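Local coordinates for protein mevalonate kinase (Staphylococcus aureus, PDB 2X7I) that probably catalyses the ATP-dependent phosphorylation of mevalonate to 5-phosphomevalonate, an early step of isoprenoid synthesis, as a GHMP-family kinase, at residues A[229-232]-A[233-237]; A[45-48]-A[49-52]; A[130-133]-A[134-138]. One frame throughout, in Å; residues are numbered along the deposited sequence.

Contact 1 (A[229-232]-A[233-237]); sequences LADI and FNECH
Successive turns of helix 226-243 join Leu229 to Phe233, Ala230 to Asn234, Asp231 to Glu235 and Ile232 to Cys236 by regular i to i+4 backbone hydrogen bonds; that from Phe233 N to Leu229 O measures 2.8 Å, with 162° at the hydrogen. The side chains sort by face. On the buried side Leu229, its CG anti to the backbone N (chi1 -168°), lays its branch obliquely against the phenyl ring, CG lying 3.9 Å from CE1 of Phe233. Three residues after Leu229, Ile232 CG2 meets Cys236 SG at 4.1 Å. The ring of Phe233 goes on to strand 264-267, while Ile232 faces helix 203-222. On the polar side Asp231 and Glu235 bring their carboxylates together, the planes 31° apart and Asp231 OD1 only 2.7 Å from Glu235 OE2. Two oxygens so close suggest that one acid is protonated. Arg216 should ease the charge, forming a salt bridge with Glu235 OE2 and a long, weak ion pair with Asp231 OD2. Asn234 gives its ND2 to Ile263 O in a hydrogen bond. Such a division of apolar and polar faces is typical of an amphipathic helix packed on a sheet, here in the C-terminal part of a GHMP kinase.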
loop_
_atom_site.group_PDB
_atom_site.type_symbol
_atom_site.label_atom_id
_atom_site.label_comp_id
_atom_site.label_asym_id
_atom_site.label_seq_id
_atom_site.Cartn_x
_atom_site.Cartn_y
_atom_site.Cartn_z
ATOM N N LEU A 229 -13.513 11.797 9.641
ATOM C CA LEU A 229 -12.751 11.268 8.507
ATOM C C LEU A 229 -13.675 11.007 7.315
ATOM O O LEU A 229 -13.280 11.212 6.173
ATOM C CB LEU A 229 -11.987 9.990 8.880
ATOM C CG LEU A 229 -10.955 9.534 7.840
ATOM C CD1 LEU A 229 -9.859 10.579 7.622
ATOM C CD2 LEU A 229 -10.347 8.197 8.223
ATOM N N ALA A 230 -14.896 10.557 7.581
ATOM C CA ALA A 230 -15.909 10.413 6.535
ATOM C C ALA A 230 -16.205 11.763 5.849
ATOM O O ALA A 230 -16.201 11.868 4.620
ATOM C CB ALA A 230 -17.190 9.816 7.123
ATOM N N ASP A 231 -16.440 12.794 6.652
ATOM C CA ASP A 231 -16.600 14.154 6.149
ATOM C C ASP A 231 -15.424 14.526 5.234
ATOM O O ASP A 231 -15.619 14.905 4.079
ATOM C CB ASP A 231 -16.719 15.122 7.327
ATOM C CG ASP A 231 -16.753 16.580 6.906
ATOM O OD1 ASP A 231 -16.896 16.882 5.704
ATOM O OD2 ASP A 231 -16.635 17.439 7.799
ATOM N N ILE A 232 -14.209 14.379 5.750
ATOM C CA ILE A 232 -12.989 14.708 5.004
ATOM C C ILE A 232 -12.872 13.927 3.691
ATOM O O ILE A 232 -12.521 14.505 2.668
ATOM C CB ILE A 232 -11.725 14.508 5.890
ATOM C CG1 ILE A 232 -11.688 15.594 6.973
ATOM C CG2 ILE A 232 -10.458 14.551 5.062
ATOM C CD1 ILE A 232 -10.715 15.325 8.081
ATOM N N PHE A 233 -13.174 12.631 3.713
ATOM C CA PHE A 233 -13.177 11.828 2.475
ATOM C C PHE A 233 -14.127 12.442 1.440
ATOM O O PHE A 233 -13.763 12.609 0.283
ATOM C CB PHE A 233 -13.607 10.385 2.744
ATOM C CG PHE A 233 -12.469 9.426 3.037
ATOM C CD1 PHE A 233 -11.344 9.826 3.752
ATOM C CD2 PHE A 233 -12.549 8.109 2.617
ATOM C CE1 PHE A 233 -10.314 8.932 4.021
ATOM C CE2 PHE A 233 -11.522 7.211 2.878
ATOM C CZ PHE A 233 -10.404 7.631 3.588
ATOM N N ASN A 234 -15.345 12.775 1.871
ATOM C CA ASN A 234 -16.379 13.283 0.967
ATOM C C ASN A 234 -16.065 14.694 0.456
ATOM O O ASN A 234 -16.389 15.036 -0.685
ATOM C CB ASN A 234 -17.751 13.242 1.648
ATOM C CG ASN A 234 -18.265 11.815 1.853
ATOM O OD1 ASN A 234 -18.170 10.978 0.951
ATOM N ND2 ASN A 234 -18.842 11.549 3.027
ATOM N N GLU A 235 -15.419 15.497 1.299
ATOM C CA GLU A 235 -14.923 16.813 0.886
ATOM C C GLU A 235 -13.814 16.703 -0.147
ATOM O O GLU A 235 -13.809 17.450 -1.125
ATOM C CB GLU A 235 -14.452 17.639 2.093
ATOM C CG GLU A 235 -15.597 18.018 3.015
ATOM C CD GLU A 235 -15.321 19.233 3.887
ATOM O OE1 GLU A 235 -14.772 20.242 3.376
ATOM O OE2 GLU A 235 -15.696 19.198 5.080
ATOM N N CYS A 236 -12.880 15.773 0.063
ATOM C CA CYS A 236 -11.785 15.517 -0.888
ATOM C C CYS A 236 -12.344 15.185 -2.263
ATOM O O CYS A 236 -11.912 15.730 -3.276
ATOM C CB CYS A 236 -10.918 14.331 -0.444
ATOM S SG CYS A 236 -9.869 14.580 0.995
ATOM N N HIS A 237 -13.311 14.269 -2.282
ATOM C CA HIS A 237 -13.876 13.784 -3.535
ATOM C C HIS A 237 -14.628 14.858 -4.312
ATOM O O HIS A 237 -14.429 15.004 -5.519
ATOM C CB HIS A 237 -14.802 12.598 -3.303
ATOM C CG HIS A 237 -15.207 11.920 -4.570
ATOM N ND1 HIS A 237 -14.288 11.353 -5.429
ATOM C CD2 HIS A 237 -16.418 11.766 -5.154
ATOM C CE1 HIS A 237 -14.924 10.849 -6.472
ATOM N NE2 HIS A 237 -16.216 11.087 -6.330
#

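Contact 2 (A[45-48]-A[49-52]); sequences ALES and GNYS
Glu47 and Asn50 slant across one another at the turn of an exposed loop, the carboxylate plane standing 84° from the amide plane. Glu47 reaches this position with CG between its backbone N and carbonyl carbon (chi1 75°) and a further bend at chi2, which swings the acid back over the loop toward Asn50. In the model OE2 of Glu47 then lies 2.8 Å from OD1 of Asn50, two acceptors facing each other, so the pairing of these particular oxygens is doubtful and no hydrogen bond joins the residues. Leu46, one residue before Glu47, runs at about a right angle to Asn50: its CB is 3.8 Å from Asn50 OD1, and its CD2 comes within 4.1 Å of the carbonyl oxygen of Tyr51. The loop links strands 29-45 and 53-58 of the mixed sheet, which both pair with strand 87-93, one antiparallel and the other parallel. It is therefore no tight hairpin but a wide connection across the start of that strand. Leu46 is tied to Pro86 through the backbone and also rests its side chain there, and Ser52 OG is hydrogen-bonded to Leu87 N. At the outer bend the chain reverses at Ser48 and Gly49, with Glu47 O 3.0 Å from Gly49 N at an angle too poor for a hydrogen bond. Tyr51 sets out from the backbone away from residues 45-48.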
loop_
_atom_site.group_PDB
_atom_site.type_symbol
_atom_site.label_atom_id
_atom_site.label_comp_id
_atom_site.label_asym_id
_atom_site.label_seq_id
_atom_site.Cartn_x
_atom_site.Cartn_y
_atom_site.Cartn_z
ATOM N N ALA A 45 17.944 -22.642 1.752
ATOM C CA ALA A 45 19.130 -23.363 1.301
ATOM C C ALA A 45 18.729 -24.793 0.955
ATOM O O ALA A 45 17.961 -25.418 1.681
ATOM C CB ALA A 45 20.205 -23.363 2.370
ATOM N N LEU A 46 19.224 -25.281 -0.176
ATOM C CA LEU A 46 18.991 -26.662 -0.628
ATOM C C LEU A 46 20.303 -27.447 -0.511
ATOM O O LEU A 46 21.290 -26.928 0.018
ATOM C CB LEU A 46 18.455 -26.660 -2.069
ATOM C CG LEU A 46 16.945 -26.443 -2.276
ATOM C CD1 LEU A 46 16.286 -25.750 -1.094
ATOM C CD2 LEU A 46 16.726 -25.638 -3.558
ATOM N N GLU A 47 20.319 -28.687 -0.995
ATOM C CA GLU A 47 21.451 -29.599 -0.766
ATOM C C GLU A 47 22.347 -29.823 -2.000
ATOM O O GLU A 47 22.165 -29.181 -3.037
ATOM C CB GLU A 47 20.928 -30.941 -0.219
ATOM C CG GLU A 47 20.254 -31.863 -1.249
ATOM C CD GLU A 47 18.785 -31.538 -1.496
ATOM O OE1 GLU A 47 18.012 -32.499 -1.740
ATOM O OE2 GLU A 47 18.409 -30.336 -1.442
ATOM N N SER A 48 23.317 -30.733 -1.849
ATOM C CA SER A 48 24.233 -31.169 -2.917
ATOM C C SER A 48 24.207 -30.276 -4.170
ATOM O O SER A 48 24.810 -29.198 -4.181
ATOM C CB SER A 48 23.963 -32.644 -3.278
ATOM O OG SER A 48 24.452 -33.532 -2.280
ATOM N N GLY A 49 23.488 -30.719 -5.202
ATOM C CA GLY A 49 23.461 -30.041 -6.492
ATOM C C GLY A 49 22.055 -30.018 -7.060
ATOM O O GLY A 49 21.657 -30.911 -7.805
ATOM N N ASN A 50 21.294 -29.009 -6.659
ATOM C CA ASN A 50 20.022 -28.697 -7.281
ATOM C C ASN A 50 20.169 -27.319 -7.912
ATOM O O ASN A 50 21.061 -26.547 -7.537
ATOM C CB ASN A 50 18.884 -28.665 -6.253
ATOM C CG ASN A 50 18.830 -29.905 -5.379
ATOM O OD1 ASN A 50 18.432 -29.832 -4.215
ATOM N ND2 ASN A 50 19.219 -31.050 -5.934
ATOM N N TYR A 51 19.307 -27.009 -8.872
ATOM C CA TYR A 51 19.248 -25.660 -9.432
ATOM C C TYR A 51 18.743 -24.667 -8.383
ATOM O O TYR A 51 18.059 -25.038 -7.426
ATOM C CB TYR A 51 18.343 -25.614 -10.673
ATOM C CG TYR A 51 16.959 -26.184 -10.454
ATOM C CD1 TYR A 51 15.967 -25.439 -9.815
ATOM C CD2 TYR A 51 16.642 -27.478 -10.876
ATOM C CE1 TYR A 51 14.695 -25.960 -9.607
ATOM C CE2 TYR A 51 15.372 -28.010 -10.672
ATOM C CZ TYR A 51 14.403 -27.244 -10.038
ATOM O OH TYR A 51 13.141 -27.758 -9.834
ATOM N N SER A 52 19.089 -23.402 -8.567
ATOM C CA SER A 52 18.536 -22.347 -7.738
ATOM C C SER A 52 17.286 -21.869 -8.426
ATOM O O SER A 52 17.201 -21.925 -9.642
ATOM C CB SER A 52 19.534 -21.210 -7.555
ATOM O OG SER A 52 20.572 -21.620 -6.698
#

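Contact 3 (A[130-133]-A[134-138])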
loop_
_atom_site.group_PDB
_atom_site.type_symbol
_atom_site.label_atom_id
_atom_site.label_comp_id
_atom_site.label_asym_id
_atom_site.label_seq_id
_atom_site.Cartn_x
_atom_site.Cartn_y
_atom_site.Cartn_z
ATOM N N GLU A 130 16.845 1.352 6.470
ATOM C CA GLU A 130 17.955 1.607 5.565
ATOM C C GLU A 130 18.055 0.550 4.459
ATOM O O GLU A 130 18.162 0.892 3.287
ATOM C CB GLU A 130 19.280 1.650 6.330
ATOM C CG GLU A 130 19.355 2.735 7.417
ATOM C CD GLU A 130 19.531 4.119 6.860
ATOM O OE1 GLU A 130 19.805 4.249 5.654
ATOM O OE2 GLU A 130 19.408 5.077 7.636
ATOM N N LYS A 131 18.020 -0.723 4.833
ATOM C CA LYS A 131 18.183 -1.808 3.871
ATOM C C LYS A 131 16.988 -1.928 2.924
ATOM O O LYS A 131 17.155 -2.229 1.752
ATOM C CB LYS A 131 18.414 -3.137 4.591
ATOM C CG LYS A 131 19.796 -3.298 5.201
ATOM C CD LYS A 131 20.802 -3.860 4.194
ATOM C CE LYS A 131 22.008 -4.496 4.900
ATOM N NZ LYS A 131 23.201 -4.658 4.000
ATOM N N ALA A 132 15.784 -1.697 3.438
ATOM C CA ALA A 132 14.590 -1.741 2.600
ATOM C C ALA A 132 14.598 -0.583 1.598
ATOM O O ALA A 132 14.276 -0.778 0.428
ATOM C CB ALA A 132 13.319 -1.716 3.448
ATOM N N ASN A 133 14.966 0.612 2.044
ATOM C CA ASN A 133 15.022 1.761 1.138
ATOM C C ASN A 133 16.064 1.514 0.042
ATOM O O ASN A 133 15.802 1.790 -1.123
ATOM C CB ASN A 133 15.270 3.087 1.895
ATOM C CG ASN A 133 13.990 3.642 2.565
ATOM O OD1 ASN A 133 13.969 3.933 3.763
ATOM N ND2 ASN A 133 12.932 3.792 1.782
ATOM N N TRP A 134 17.205 0.925 0.409
ATOM C CA TRP A 134 18.236 0.571 -0.570
ATOM C C TRP A 134 17.766 -0.500 -1.561
ATOM O O TRP A 134 18.077 -0.427 -2.759
ATOM C CB TRP A 134 19.542 0.118 0.110
ATOM C CG TRP A 134 20.130 1.113 1.114
ATOM C CD1 TRP A 134 19.717 2.408 1.355
ATOM C CD2 TRP A 134 21.240 0.882 1.997
ATOM N NE1 TRP A 134 20.488 2.972 2.344
ATOM C CE2 TRP A 134 21.432 2.062 2.749
ATOM C CE3 TRP A 134 22.079 -0.215 2.235
ATOM C CZ2 TRP A 134 22.439 2.179 3.716
ATOM C CZ3 TRP A 134 23.081 -0.096 3.194
ATOM C CH2 TRP A 134 23.247 1.095 3.925
ATOM N N ALA A 135 17.008 -1.478 -1.071
ATOM C CA ALA A 135 16.498 -2.570 -1.924
ATOM C C ALA A 135 15.460 -2.066 -2.931
ATOM O O ALA A 135 15.464 -2.473 -4.091
ATOM C CB ALA A 135 15.924 -3.709 -1.077
ATOM N N GLU A 136 14.584 -1.179 -2.478
ATOM C CA GLU A 136 13.631 -0.498 -3.355
ATOM C C GLU A 136 14.336 0.249 -4.493
ATOM O O GLU A 136 13.953 0.122 -5.652
ATOM C CB GLU A 136 12.788 0.478 -2.553
ATOM C CG GLU A 136 11.860 -0.198 -1.558
ATOM C CD GLU A 136 11.460 0.723 -0.432
ATOM O OE1 GLU A 136 11.366 1.941 -0.666
ATOM O OE2 GLU A 136 11.231 0.228 0.686
ATOM N N GLN A 137 15.389 0.988 -4.162
ATOM C CA GLN A 137 16.200 1.687 -5.175
ATOM C C GLN A 137 16.761 0.737 -6.237
ATOM O O GLN A 137 16.634 0.988 -7.431
ATOM C CB GLN A 137 17.332 2.474 -4.494
ATOM C CG GLN A 137 18.427 2.989 -5.414
ATOM C CD GLN A 137 17.963 4.108 -6.316
ATOM O OE1 GLN A 137 17.217 5.001 -5.892
ATOM N NE2 GLN A 137 18.414 4.081 -7.569
ATOM N N ILE A 138 17.370 -0.352 -5.783
ATOM C CA ILE A 138 17.968 -1.359 -6.655
ATOM C C ILE A 138 16.934 -2.118 -7.491
ATOM O O ILE A 138 17.113 -2.298 -8.701
ATOM C CB ILE A 138 18.748 -2.384 -5.810
ATOM C CG1 ILE A 138 20.031 -1.743 -5.275
ATOM C CG2 ILE A 138 19.069 -3.647 -6.602
ATOM C CD1 ILE A 138 20.694 -2.588 -4.212
#
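Trp134, on the exposed side, nevertheless folds closely over the preceding turn: Glu130 O lies over one face of the indole, 2.9 Å from CG of Trp134, and accepts Trp134 N at 3.0 Å (159° at the hydrogen). The CG of Trp134 sits anti to the carbonyl carbon, and the small chi2 of -8° brings the flat of the ring to the backbone. The tightly packed part is the buried stripe of Ala132, Ala135 and Glu136. Glu136 accompanies its own N-H back to Ala132 O, with CG 3.2 Å from that oxygen, and CB of Ala135 lies 3.4 Å from Lys131 O. This stripe joins helix 125-140 to helices 103-119 and 70-80 in the N-terminal part of the GHMP kinase fold, Glu136 touching Ala105 and Ala108, and Ala135 touching Leu73. Glu136 OE2 is hydrogen-bonded to Thr148 OG1 of helix 145-153 and OE1 to Ser144 N just before it. Around the indole rim the side chains are looser. Glu130, bent at chi2, holds its carboxylate 63° from the indole plane, and OE1 stays 3.6 Å from Trp134 NE1. Lys131 comes to the ring obliquely, CD 4.3 Å from CE3 of Trp134, and its chain also touches Val112 and Tyr116 of helix 103-119.

Along the chain the order is contact 2, contact 3, contact 1, and none touches another. Contacts 2 and 3 lie in the N-terminal half, their centres 28 Å apart: the loop at 45-52 joins strands of the mixed sheet, whereas residues 130-138 belong to helix 125-140, packed among other helices. Contact 1, on helix 226-243 beside the four-stranded antiparallel sheet, lies across the chain's centre from both, 54 Å from contact 2 and 34 Å from contact 3 between centres. The three thus sample both halves of the two-part GHMP kinase architecture, two helical segments, one buried and one partly buried, and one surface loop, each built from locally connected residues.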